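Long-range contact in periplasmic binding protein (Mycobacterium smegmatis, PDB 4MDY), which probably captures an iron-bearing solute outside the cell membrane and delivers it to an ABC transporter: residues R32-G37 with L95-I100. Residues are numbered along the deposited sequence; the frame is centred on the assembly and turned at random.
Sequences RVVSAG and LKPDLI
Val34 and Pro97 make the tight part of this parallel strand pairing: Val34 CG2 reaches to 3.5 Å from Pro97 CB, the two side chains crossing obliquely. Leu95 CD1 comes up to the same methyl more loosely, and further along Ala36 CB meets Ile100 CG2 at 4.1 Å. The backbones are joined where Val34 N donates to Leu99 O at 2.9 Å, almost straight (N-H...O 165°), while the same oxygen also takes a CA-H...O contact from Val33. Two residues before Val34, Arg32 O receives Asp98 N at 2.9 Å and, weakly, Leu99 N. The solvent side is polar and built around Arg32. Asp98 curls back, CG lying between its own backbone N and carbonyl carbon (chi1 63°), which lets OD1 accept Arg32 N at 2.8 Å from above the carboxylate plane; OD2 turns to Gln31 N, so the carboxylate spans two successive amides. The arginine chain, bent at chi3 (69°), lays its guanidinium edge against the backbone carbonyls of Leu95 and Lys96, where the chain leaves helical geometry at Lys96 with positive phi. NE and NH2 grip Leu95 O side-on, NH2 at 2.8 Å, with the oxygen lying close to the guanidinium plane, and NE also donates to Lys96 O at 3.1 Å from above that carbonyl's plane. Three hydrogen bonds from two nitrogens, NE being shared between the two oxygens, thus tie the exposed arginine to these carbonyls. Strand 33-35 pairs with 99-102, which is followed by 121-123, and bonds on its other side to the backbone of Ile52 and Ala53; helix 89-94 packs Ile92 over Val34, Pro97 and Ile100, whereas helix 40-46 lies against Val33 on the other face through Leu44.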
loop_
_atom_site.group_PDB
_atom_site.type_symbol
_atom_site.label_atom_id
_atom_site.label_comp_id
_atom_site.label_asym_id
_atom_site.label_seq_id
_atom_site.Cartn_x
_atom_site.Cartn_y
_atom_site.Cartn_z
ATOM N N ARG A 32 8.652 21.032 8.068
ATOM C CA ARG A 32 9.649 20.118 7.533
ATOM C C ARG A 32 9.350 18.668 7.932
ATOM O O ARG A 32 9.832 18.173 8.954
ATOM C CB ARG A 32 11.044 20.516 8.034
ATOM C CG ARG A 32 11.540 21.849 7.498
ATOM C CD ARG A 32 12.915 22.190 8.055
ATOM N NE ARG A 32 13.979 21.318 7.540
ATOM C CZ ARG A 32 14.512 21.413 6.323
ATOM N NH1 ARG A 32 14.084 22.335 5.466
ATOM N NH2 ARG A 32 15.476 20.576 5.953
ATOM N N VAL A 33 8.585 17.976 7.097
ATOM C CA VAL A 33 8.172 16.615 7.395
ATOM C C VAL A 33 9.046 15.566 6.698
ATOM O O VAL A 33 9.233 15.592 5.478
ATOM C CB VAL A 33 6.698 16.384 6.991
ATOM C CG1 VAL A 33 6.239 15.005 7.429
ATOM C CG2 VAL A 33 5.802 17.447 7.600
ATOM N N VAL A 34 9.555 14.632 7.489
ATOM C CA VAL A 34 10.244 13.460 6.979
ATOM C C VAL A 34 9.299 12.258 6.944
ATOM O O VAL A 34 8.701 11.894 7.964
ATOM C CB VAL A 34 11.457 13.123 7.856
ATOM C CG1 VAL A 34 11.958 11.719 7.575
ATOM C CG2 VAL A 34 12.553 14.157 7.650
ATOM N N SER A 35 9.183 11.649 5.763
ATOM C CA SER A 35 8.484 10.386 5.594
ATOM C C SER A 35 9.495 9.246 5.711
ATOM O O SER A 35 10.290 8.991 4.785
ATOM C CB SER A 35 7.777 10.336 4.245
ATOM O OG SER A 35 7.000 9.156 4.135
ATOM N N ALA A 36 9.469 8.567 6.856
ATOM C CA ALA A 36 10.488 7.585 7.202
ATOM C C ALA A 36 10.086 6.125 6.902
ATOM O O ALA A 36 10.919 5.213 7.011
ATOM C CB ALA A 36 10.883 7.745 8.667
ATOM N N GLY A 37 8.834 5.906 6.504
ATOM C CA GLY A 37 8.368 4.569 6.140
ATOM C C GLY A 37 8.125 4.387 4.652
ATOM O O GLY A 37 8.412 5.264 3.848
ATOM N N LEU A 95 18.567 16.254 8.484
ATOM C CA LEU A 95 17.512 16.939 7.739
ATOM C C LEU A 95 16.698 17.933 8.588
ATOM O O LEU A 95 15.888 18.690 8.049
ATOM C CB LEU A 95 16.586 15.916 7.061
ATOM C CG LEU A 95 17.252 15.097 5.950
ATOM C CD1 LEU A 95 16.477 13.820 5.655
ATOM C CD2 LEU A 95 17.423 15.925 4.684
ATOM N N LYS A 96 16.914 17.943 9.903
ATOM C CA LYS A 96 16.308 18.947 10.785
ATOM C C LYS A 96 14.789 19.034 10.621
ATOM O O LYS A 96 14.242 20.113 10.430
ATOM C CB LYS A 96 16.929 20.330 10.536
ATOM C CG LYS A 96 18.426 20.400 10.774
ATOM C CD LYS A 96 18.742 20.337 12.257
ATOM C CE LYS A 96 20.233 20.476 12.506
ATOM N NZ LYS A 96 20.568 20.247 13.938
ATOM N N PRO A 97 14.102 17.894 10.692
ATOM C CA PRO A 97 12.656 17.927 10.495
ATOM C C PRO A 97 11.967 18.507 11.717
ATOM O O PRO A 97 12.590 18.618 12.771
ATOM C CB PRO A 97 12.304 16.456 10.332
ATOM C CG PRO A 97 13.324 15.734 11.149
ATOM C CD PRO A 97 14.578 16.563 11.104
ATOM N N ASP A 98 10.708 18.903 11.569
ATOM C CA ASP A 98 9.868 19.196 12.734
ATOM C C ASP A 98 8.751 18.154 12.915
ATOM O O ASP A 98 7.990 18.223 13.871
ATOM C CB ASP A 98 9.331 20.634 12.705
ATOM C CG ASP A 98 8.408 20.920 11.528
ATOM O OD1 ASP A 98 8.187 20.032 10.670
ATOM O OD2 ASP A 98 7.902 22.068 11.455
ATOM N N LEU A 99 8.665 17.191 11.993
ATOM C CA LEU A 99 7.799 16.021 12.170
ATOM C C LEU A 99 8.388 14.831 11.432
ATOM O O LEU A 99 8.806 14.947 10.273
ATOM C CB LEU A 99 6.383 16.282 11.654
ATOM C CG LEU A 99 5.369 15.147 11.910
ATOM C CD1 LEU A 99 5.030 15.015 13.389
ATOM C CD2 LEU A 99 4.086 15.370 11.127
ATOM N N ILE A 100 8.418 13.691 12.107
ATOM C CA ILE A 100 8.873 12.454 11.507
ATOM C C ILE A 100 7.703 11.486 11.480
ATOM O O ILE A 100 7.172 11.119 12.530
ATOM C CB ILE A 100 10.053 11.842 12.288
ATOM C CG1 ILE A 100 11.239 12.818 12.309
ATOM C CG2 ILE A 100 10.493 10.528 11.656
ATOM C CD1 ILE A 100 12.290 12.479 13.345
#